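Side-chain contacts in phycoerythrin alpha-2 chain, chloroplastic (Rhodomonas sp. CS24, PDB 1XG0), which harvests light for photosynthesis as a chromophore-bearing alpha chain of the cryptophyte phycoerythrin complex, carrying a covalently attached 15,16-dihydrobiliverdin: residues C19-A22 and P23-T27; E55-L58 and A59-A63. All blocks are in the same frame, centred on the assembly; numbering follows the deposited sequence.

Contact 1: residues C19-A22 and P23-T27; sequences CSRA and PKEYT. With DBV (15,16-dihydrobiliverdin), chain G.
R21 and E25, four residues apart in the loop between strands 7-15 and 38-46, meet end-on: NH1 and NH2 of the arginine each take one carboxylate oxygen. NH2 to OE2 of E25 is 2.8 Å and nearly straight, NH1 to OE1 is 2.9 Å, and both oxygens use their syn lone pairs. The two planes lie 10° apart, so the groups are nearly coplanar. With CG anti to the backbone N (chi1 -173°) and a bend at chi2, R21 runs along the bilin, and CHB of the chromophore sits over one face of the guanidinium. NE of R21 also donates to O2B of a bilin propionate (3.0 Å) and NH2 to O1B, while NH1 has a weak bond to the A22 carbonyl oxygen. E25 works from the other end, OE1 accepting from lactam nitrogen ND at 2.8 Å, while the backbone N of Y26 holds the ring carbonyl OD at 3.0 Å. P23 lays CB against that same ring. C19 ties down the far end through its SG-CAA thioether. All this is close-packed; the outer side is looser, where A22 is exposed and the extended K24 chain only brushes the guanidinium, CG lying 4.1 Å from NH1 of R21. The chemistry implies that one arginine-glutamate pair links propionate to terminal lactam ring and is likely to restrain the bilin's shape as well as its position.

Contact 2: residues E55-L58 and A59-A63; sequences EGVL and ATSLA. With DBV (15,16-dihydrobiliverdin), chain F.
S61 reaches back one turn to V57 with both its backbone N and its hydroxyl, so the carbonyl oxygen of V57 is gripped twice. OG donates to V57 O at 2.8 Å, from above the carbonyl plane, while the amide N comes in at 2.9 Å from the opposite face. The hydroxyl gets there because OG stands beside its own backbone N (chi1 -57°), pointing back down the helix. The other bonds here are ordinary i to i+4 links of helix 51-64: A59 N to E55 O, T60 N to G56 O at 2.9 Å, and L62 N to L58 O. T60 OG1 lies 3.0 Å from the same G56 O. Outside these backbone bonds, L58 and L62 run side by side in the same direction, their CD1 methyls 3.9 Å apart. The other branch of L62 turns to a dihydrobiliverdin, with CD2 3.6 Å from C3B of the bilin. V57, L58 and L62 also pack on apolar side chains of a neighbouring subunit. With an alanine here in place of the S61 serine, V57 O would probably be left with the amide as its one donor of the pair, and the polar side chain of the neighbouring subunit packed on S61 would face a methyl. Such chemistry suits a helix that settles a buried hydroxyl on its own backbone and turns leucine methyls to pigment and protein partners.

Contact 1 and contact 2 sit on opposite sides of the chain's centre, their own centres 40 Å apart, and share no structural element: 19-27 is irregular loop between the two strands of the antiparallel hairpin, 55-63 belongs to the helix that follows it. The loop contact is a surface one, without a buried residue, and it works largely through charged side chains, helped by backbone N-H and a thioether. The helical contact is partly buried among other subunits, and its polar bonds are mostly within the helix, with a few carried out to neighbouring subunits. Both meet a dihydrobiliverdin, but not the same molecule: contact 1 holds its own covalently, whereas contact 2 offers only a leucine's apolar touch.

Contact 1: residues C19-A22 and P23-T27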
ATOM      1  N   CYS B  19     -14.781 -12.416  18.732  1.00  7.97           N
ATOM      2  CA  CYS B  19     -13.601 -11.770  19.302  1.00  7.33           C
ATOM      3  C   CYS B  19     -13.684 -11.725  20.806  1.00  7.38           C
ATOM      4  O   CYS B  19     -14.695 -11.342  21.373  1.00  9.07           O
ATOM      5  CB  CYS B  19     -13.561 -10.357  18.735  1.00  7.68           C
ATOM      6  SG  CYS B  19     -12.256  -9.289  19.358  1.00  6.43           S
ATOM      7  N   SER B  20     -12.565 -12.056  21.470  1.00  8.15           N
ATOM      8  CA  SER B  20     -12.489 -12.084  22.907  1.00  9.11           C
ATOM      9  C   SER B  20     -12.433 -10.684  23.564  1.00  8.30           C
ATOM     10  O   SER B  20     -12.679 -10.562  24.741  1.00 11.40           O
ATOM     11  CB  SER B  20     -11.287 -12.879  23.370  1.00 12.06           C
ATOM     12  OG  SER B  20     -10.078 -12.338  22.853  1.00 12.86           O
ATOM     13  N   ARG B  21     -12.104  -9.647  22.803  1.00  7.64           N
ATOM     14  CA  ARG B  21     -12.070  -8.272  23.288  1.00  7.24           C
ATOM     15  C   ARG B  21     -13.511  -7.776  23.313  1.00  7.19           C
ATOM     16  O   ARG B  21     -14.162  -7.708  22.271  1.00  8.12           O
ATOM     17  CB  ARG B  21     -11.207  -7.433  22.339  1.00  7.45           C
ATOM     18  CG  ARG B  21     -10.923  -6.006  22.759  1.00  7.26           C
ATOM     19  CD  ARG B  21     -12.031  -5.034  22.574  1.00  6.66           C
ATOM     20  NE  ARG B  21     -11.551  -3.663  22.717  1.00  6.54           N
ATOM     21  CZ  ARG B  21     -12.299  -2.583  22.584  1.00  6.37           C
ATOM     22  NH1 ARG B  21     -13.619  -2.687  22.459  1.00  7.27           N
ATOM     23  NH2 ARG B  21     -11.729  -1.393  22.546  1.00  6.57           N
ATOM     24  N   ALA B  22     -14.037  -7.453  24.469  1.00  7.57           N
ATOM     25  CA  ALA B  22     -15.452  -7.130  24.590  1.00  7.39           C
ATOM     26  C   ALA B  22     -15.803  -5.807  23.905  1.00  6.82           C
ATOM     27  O   ALA B  22     -15.064  -4.824  24.054  1.00  7.39           O
ATOM     28  CB  ALA B  22     -15.861  -7.043  26.078  1.00  9.02           C
ATOM     29  N   PRO B  23     -16.938  -5.748  23.212  1.00  7.12           N
ATOM     30  CA  PRO B  23     -17.462  -4.456  22.768  1.00  7.35           C
ATOM     31  C   PRO B  23     -17.680  -3.522  23.922  1.00  6.99           C
ATOM     32  O   PRO B  23     -17.969  -3.978  25.043  1.00  9.16           O
ATOM     33  CB  PRO B  23     -18.802  -4.833  22.147  1.00  9.20           C
ATOM     34  CG  PRO B  23     -18.738  -6.271  21.776  1.00 11.62           C
ATOM     35  CD  PRO B  23     -17.784  -6.877  22.817  1.00  8.21           C
ATOM     36  N   LYS B  24     -17.557  -2.237  23.720  1.00  7.79           N
ATOM     37  CA  LYS B  24     -17.868  -1.246  24.762  1.00  7.84           C
ATOM     38  C   LYS B  24     -18.202   0.134  24.213  1.00  8.10           C
ATOM     39  O   LYS B  24     -18.918   0.911  24.862  1.00 11.18           O
ATOM     40  CB  LYS B  24     -16.747  -1.138  25.779  1.00  9.95           C
ATOM     41  CG  LYS B  24     -15.522  -0.452  25.330  1.00  9.79           C
ATOM     42  CD  LYS B  24     -14.434  -0.378  26.416  1.00 10.32           C
ATOM     43  CE  LYS B  24     -13.322   0.433  25.892  1.00  9.92           C
ATOM     44  NZ  LYS B  24     -12.173   0.372  26.776  1.00 12.42           N
ATOM     45  N   GLU B  25     -17.692   0.480  23.051  1.00  6.37           N
ATOM     46  CA  GLU B  25     -17.832   1.828  22.524  1.00  6.21           C
ATOM     47  C   GLU B  25     -19.266   2.148  22.181  1.00  5.66           C
ATOM     48  O   GLU B  25     -19.746   3.284  22.426  1.00  7.16           O
ATOM     49  CB  GLU B  25     -16.910   2.024  21.336  1.00  6.92           C
ATOM     50  CG  GLU B  25     -15.421   2.044  21.699  1.00  6.36           C
ATOM     51  CD  GLU B  25     -14.721   0.695  21.921  1.00  6.47           C
ATOM     52  OE1 GLU B  25     -15.341  -0.400  21.789  1.00  6.66           O
ATOM     53  OE2 GLU B  25     -13.512   0.758  22.250  1.00  8.00           O
ATOM     54  N   TYR B  26     -19.957   1.223  21.533  1.00  5.80           N
ATOM     55  CA  TYR B  26     -21.397   1.421  21.224  1.00  5.70           C
ATOM     56  C   TYR B  26     -22.194   1.131  22.504  1.00  5.66           C
ATOM     57  O   TYR B  26     -22.088   0.067  23.118  1.00  6.83           O
ATOM     58  CB  TYR B  26     -21.814   0.470  20.096  1.00  6.05           C
ATOM     59  CG  TYR B  26     -23.293   0.387  19.929  1.00  5.79           C
ATOM     60  CD1 TYR B  26     -24.019   1.390  19.316  1.00  6.17           C
ATOM     61  CD2 TYR B  26     -24.009  -0.736  20.381  1.00  5.64           C
ATOM     62  CE1 TYR B  26     -25.391   1.294  19.140  1.00  5.97           C
ATOM     63  CE2 TYR B  26     -25.387  -0.830  20.220  1.00  5.81           C
ATOM     64  CZ  TYR B  26     -26.064   0.172  19.597  1.00  5.81           C
ATOM     65  OH  TYR B  26     -27.427   0.111  19.388  1.00  6.41           O
ATOM     66  N   THR B  27     -23.000   2.104  22.894  1.00  6.29           N
ATOM     67  CA  THR B  27     -23.793   2.047  24.135  1.00  6.18           C
ATOM     68  C   THR B  27     -25.303   2.099  23.853  1.00  6.48           C
ATOM     69  O   THR B  27     -26.090   2.213  24.802  1.00  7.71           O
ATOM     70  CB  THR B  27     -23.393   3.167  25.099  1.00  7.63           C
ATOM     71  OG1 THR B  27     -23.681   4.405  24.480  1.00  8.64           O
ATOM     72  CG2 THR B  27     -21.928   3.078  25.499  1.00  8.97           C
TER
HETATM   73  NA  DBV G 219      -8.176  -7.788  20.188  1.00  6.77           N
HETATM   74  C1A DBV G 219      -7.738  -9.035  20.473  1.00  7.16           C
HETATM   75  C2A DBV G 219      -8.607 -10.029  19.833  1.00  7.40           C
HETATM   76  C3A DBV G 219      -9.600  -9.325  19.199  1.00  6.75           C
HETATM   77  C4A DBV G 219      -9.324  -7.897  19.398  1.00  6.11           C
HETATM   78  CMA DBV G 219      -8.363 -11.470  19.896  1.00  8.93           C
HETATM   79  CBA DBV G 219     -10.816  -9.561  16.983  1.00  7.22           C
HETATM   80  OA  DBV G 219      -6.729  -9.285  21.167  1.00  8.95           O
HETATM   81  CHA DBV G 219     -10.037  -6.841  18.919  1.00  5.77           C
HETATM   82  CAA DBV G 219     -10.785  -9.897  18.462  1.00  7.02           C
HETATM   83  NB  DBV G 219     -10.680  -4.488  19.125  1.00  5.67           N
HETATM   84  C1B DBV G 219      -9.687  -5.448  19.080  1.00  6.06           C
HETATM   85  C2B DBV G 219      -8.422  -4.790  19.145  1.00  5.79           C
HETATM   86  C3B DBV G 219      -8.683  -3.445  19.352  1.00  5.87           C
HETATM   87  C4B DBV G 219     -10.112  -3.234  19.338  1.00  5.40           C
HETATM   88  CHB DBV G 219     -10.746  -2.008  19.361  1.00  5.84           C
HETATM   89  CMB DBV G 219      -7.067  -5.355  18.869  1.00  6.65           C
HETATM   90  CAB DBV G 219      -7.666  -2.370  19.563  1.00  5.96           C
HETATM   91  CBB DBV G 219      -7.120  -2.348  21.015  1.00  6.10           C
HETATM   92  CGB DBV G 219      -8.252  -2.231  22.006  1.00  6.13           C
HETATM   93  O1B DBV G 219      -8.850  -1.143  22.113  1.00  6.79           O
HETATM   94  O2B DBV G 219      -8.583  -3.293  22.661  1.00  6.75           O
HETATM   95  CHC DBV G 219     -15.439  -2.241  17.860  1.00  5.35           C
HETATM   96  NC  DBV G 219     -13.109  -2.413  18.643  1.00  5.41           N
HETATM   97  C1C DBV G 219     -12.041  -1.594  19.040  1.00  5.73           C
HETATM   98  C2C DBV G 219     -12.513  -0.236  18.993  1.00  5.97           C
HETATM   99  C3C DBV G 219     -13.823  -0.278  18.528  1.00  5.39           C
HETATM  100  C4C DBV G 219     -14.164  -1.615  18.346  1.00  5.45           C
HETATM  101  CMC DBV G 219     -14.726   0.897  18.239  1.00  6.14           C
HETATM  102  CAC DBV G 219     -11.683   0.951  19.331  1.00  6.59           C
HETATM  103  CBC DBV G 219     -10.669   1.372  18.267  1.00  8.19           C
HETATM  104  CGC DBV G 219     -11.100   2.100  17.039  1.00  9.50           C
HETATM  105  O1C DBV G 219     -12.115   2.830  17.132  1.00 10.19           O
HETATM  106  O2C DBV G 219     -10.453   1.985  15.948  1.00 10.86           O
HETATM  107  ND  DBV G 219     -16.745  -2.046  19.966  1.00  5.13           N
HETATM  108  C1D DBV G 219     -16.207  -2.976  18.990  1.00  5.45           C
HETATM  109  C2D DBV G 219     -17.439  -3.649  18.480  1.00  5.81           C
HETATM  110  C3D DBV G 219     -18.532  -3.195  19.076  1.00  5.42           C
HETATM  111  C4D DBV G 219     -18.085  -2.150  20.056  1.00  5.50           C
HETATM  112  CMD DBV G 219     -17.340  -4.721  17.427  1.00  6.91           C
HETATM  113  CAD DBV G 219     -19.911  -3.607  18.821  1.00  6.41           C
HETATM  114  CBD DBV G 219     -20.977  -3.210  19.473  1.00  6.96           C
HETATM  115  OD  DBV G 219     -18.799  -1.493  20.848  1.00  6.14           O

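Contact 2: residues E55-L58 and A59-A63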
ATOM      1  N   GLU B  55       7.308  10.274  -0.988  1.00  6.27           N
ATOM      2  CA  GLU B  55       8.603   9.833  -1.515  1.00  6.47           C
ATOM      3  C   GLU B  55       8.516   8.396  -1.997  1.00  6.74           C
ATOM      4  O   GLU B  55       9.110   8.036  -3.028  1.00  7.01           O
ATOM      5  CB  GLU B  55       9.701  10.007  -0.459  1.00  7.39           C
ATOM      6  CG  GLU B  55      10.042  11.479  -0.286  1.00  8.22           C
ATOM      7  CD  GLU B  55      11.105  11.815   0.738  1.00 12.38           C
ATOM      8  OE1 GLU B  55      11.415  10.966   1.552  1.00 18.46           O
ATOM      9  OE2 GLU B  55      11.608  12.970   0.692  1.00 14.38           O
ATOM     10  N   GLY B  56       7.796   7.545  -1.266  1.00  6.78           N
ATOM     11  CA  GLY B  56       7.642   6.147  -1.704  1.00  7.45           C
ATOM     12  C   GLY B  56       6.884   6.013  -2.992  1.00  6.52           C
ATOM     13  O   GLY B  56       7.269   5.200  -3.856  1.00  7.47           O
ATOM     14  N   VAL B  57       5.820   6.795  -3.170  1.00  6.00           N
ATOM     15  CA  VAL B  57       5.066   6.733  -4.416  1.00  5.65           C
ATOM     16  C   VAL B  57       5.894   7.267  -5.575  1.00  5.84           C
ATOM     17  O   VAL B  57       5.843   6.724  -6.697  1.00  6.28           O
ATOM     18  CB  VAL B  57       3.694   7.421  -4.282  1.00  5.76           C
ATOM     19  CG1 VAL B  57       2.950   7.428  -5.591  1.00  6.81           C
ATOM     20  CG2 VAL B  57       2.850   6.686  -3.244  1.00  6.24           C
ATOM     21  N   LEU B  58       6.670   8.329  -5.354  1.00  5.42           N
ATOM     22  CA  LEU B  58       7.567   8.844  -6.376  1.00  5.44           C
ATOM     23  C   LEU B  58       8.551   7.739  -6.821  1.00  6.22           C
ATOM     24  O   LEU B  58       8.744   7.522  -8.027  1.00  6.03           O
ATOM     25  CB  LEU B  58       8.311  10.067  -5.824  1.00  5.63           C
ATOM     26  CG  LEU B  58       9.436  10.625  -6.696  1.00  6.49           C
ATOM     27  CD1 LEU B  58       8.929  11.069  -8.036  1.00  7.53           C
ATOM     28  CD2 LEU B  58      10.105  11.766  -5.955  1.00  6.97           C
ATOM     29  N   ALA B  59       9.170   7.042  -5.868  1.00  6.79           N
ATOM     30  CA  ALA B  59      10.157   5.996  -6.210  1.00  6.92           C
ATOM     31  C   ALA B  59       9.471   4.839  -6.959  1.00  7.14           C
ATOM     32  O   ALA B  59      10.041   4.309  -7.946  1.00  7.98           O
ATOM     33  CB  ALA B  59      10.826   5.529  -4.933  1.00  8.84           C
ATOM     34  N   THR B  60       8.283   4.437  -6.517  1.00  7.36           N
ATOM     35  CA  THR B  60       7.516   3.397  -7.241  1.00  7.54           C
ATOM     36  C   THR B  60       7.246   3.804  -8.671  1.00  6.89           C
ATOM     37  O   THR B  60       7.393   3.003  -9.610  1.00  7.27           O
ATOM     38  CB  THR B  60       6.147   3.161  -6.453  1.00  8.26           C
ATOM     39  OG1 THR B  60       6.465   2.596  -5.199  1.00 11.43           O
ATOM     40  CG2 THR B  60       5.281   2.212  -7.238  1.00 10.57           C
ATOM     41  N   SER B  61       6.791   5.040  -8.832  1.00  6.29           N
ATOM     42  CA  SER B  61       6.415   5.519 -10.142  1.00  6.71           C
ATOM     43  C   SER B  61       7.621   5.556 -11.103  1.00  5.83           C
ATOM     44  O   SER B  61       7.513   5.167 -12.255  1.00  6.99           O
ATOM     45  CB  SER B  61       5.748   6.896 -10.046  1.00  6.85           C
ATOM     46  OG  SER B  61       4.590   6.856  -9.174  1.00 13.14           O
ATOM     47  N   LEU B  62       8.737   6.070 -10.607  1.00  5.48           N
ATOM     48  CA  LEU B  62       9.970   6.101 -11.418  1.00  6.25           C
ATOM     49  C   LEU B  62      10.400   4.705 -11.813  1.00  6.15           C
ATOM     50  O   LEU B  62      10.862   4.468 -12.946  1.00  7.21           O
ATOM     51  CB  LEU B  62      11.096   6.815 -10.693  1.00  6.45           C
ATOM     52  CG  LEU B  62      10.948   8.332 -10.613  1.00  6.75           C
ATOM     53  CD1 LEU B  62      11.875   8.925  -9.557  1.00  7.76           C
ATOM     54  CD2 LEU B  62      11.211   8.975 -11.969  1.00  8.34           C
ATOM     55  N   ALA B  63      10.283   3.740 -10.909  1.00  6.05           N
ATOM     56  CA  ALA B  63      10.705   2.373 -11.213  1.00  6.81           C
ATOM     57  C   ALA B  63       9.766   1.645 -12.140  1.00  5.86           C
ATOM     58  O   ALA B  63      10.196   0.745 -12.894  1.00  6.54           O
ATOM     59  CB  ALA B  63      10.872   1.685  -9.950  1.00 10.97           C
TER
HETATM   60  NA  DBV F 219      10.122  12.323 -17.240  1.00  5.89           N
HETATM   61  C1A DBV F 219       9.265  12.613 -18.274  1.00  6.25           C
HETATM   62  C2A DBV F 219       9.273  11.462 -19.196  1.00  5.90           C
HETATM   63  C3A DBV F 219      10.163  10.544 -18.699  1.00  5.00           C
HETATM   64  C4A DBV F 219      10.696  11.062 -17.426  1.00  5.37           C
HETATM   65  CMA DBV F 219       8.442  11.447 -20.412  1.00  7.26           C
HETATM   66  CBA DBV F 219      10.196   7.988 -18.481  1.00  5.96           C
HETATM   67  OA  DBV F 219       8.623  13.665 -18.398  1.00  6.88           O
HETATM   68  CHA DBV F 219      11.589  10.482 -16.576  1.00  5.11           C
HETATM   69  CAA DBV F 219      10.572   9.235 -19.320  1.00  5.70           C
HETATM   70  NB  DBV F 219      13.334  10.730 -14.912  1.00  5.44           N
HETATM   71  C1B DBV F 219      12.047  11.007 -15.325  1.00  5.01           C
HETATM   72  C2B DBV F 219      11.413  11.815 -14.347  1.00  5.31           C
HETATM   73  C3B DBV F 219      12.364  12.062 -13.373  1.00  5.58           C
HETATM   74  C4B DBV F 219      13.585  11.386 -13.686  1.00  5.34           C
HETATM   75  CHB DBV F 219      14.732  11.341 -12.927  1.00  5.45           C
HETATM   76  CMB DBV F 219       9.959  12.128 -14.227  1.00  5.69           C
HETATM   77  CAB DBV F 219      12.181  12.906 -12.136  1.00  5.98           C
HETATM   78  CBB DBV F 219      12.235  14.443 -12.460  1.00  5.87           C
HETATM   79  CGB DBV F 219      13.539  14.719 -13.181  1.00  6.20           C
HETATM   80  O1B DBV F 219      14.618  14.642 -12.554  1.00  7.06           O
HETATM   81  O2B DBV F 219      13.500  15.006 -14.439  1.00  6.70           O
HETATM   82  CHC DBV F 219      17.893   7.833 -14.335  1.00  5.70           C
HETATM   83  NC  DBV F 219      16.173   9.570 -13.888  1.00  5.47           N
HETATM   84  C1C DBV F 219      15.870  10.573 -12.980  1.00  5.52           C
HETATM   85  C2C DBV F 219      16.927  10.578 -12.016  1.00  6.04           C
HETATM   86  C3C DBV F 219      17.807   9.572 -12.351  1.00  5.80           C
HETATM   87  C4C DBV F 219      17.329   8.946 -13.517  1.00  5.91           C
HETATM   88  CMC DBV F 219      19.047   9.169 -11.588  1.00  6.64           C
HETATM   89  CAC DBV F 219      17.019  11.556 -10.862  1.00  6.29           C
HETATM   90  CBC DBV F 219      16.093  11.220  -9.690  1.00  6.38           C
HETATM   91  CGC DBV F 219      16.537  10.141  -8.767  1.00  6.71           C
HETATM   92  O1C DBV F 219      17.750  10.033  -8.497  1.00  7.57           O
HETATM   93  O2C DBV F 219      15.629   9.375  -8.294  1.00  8.41           O
HETATM   94  ND  DBV F 219      19.700   9.145 -15.464  1.00  5.97           N
HETATM   95  C1D DBV F 219      18.512   8.303 -15.669  1.00  5.75           C
HETATM   96  C2D DBV F 219      19.040   7.185 -16.490  1.00  5.90           C
HETATM   97  C3D DBV F 219      20.339   7.362 -16.753  1.00  6.07           C
HETATM   98  C4D DBV F 219      20.790   8.613 -16.063  1.00  6.20           C
HETATM   99  CMD DBV F 219      18.124   6.103 -16.979  1.00  5.89           C
HETATM  100  CAD DBV F 219      21.211   6.481 -17.565  1.00  7.03           C
HETATM  101  CBD DBV F 219      22.439   6.764 -17.991  1.00  7.87           C
HETATM  102  OD  DBV F 219      21.899   9.152 -16.111  1.00  6.93           O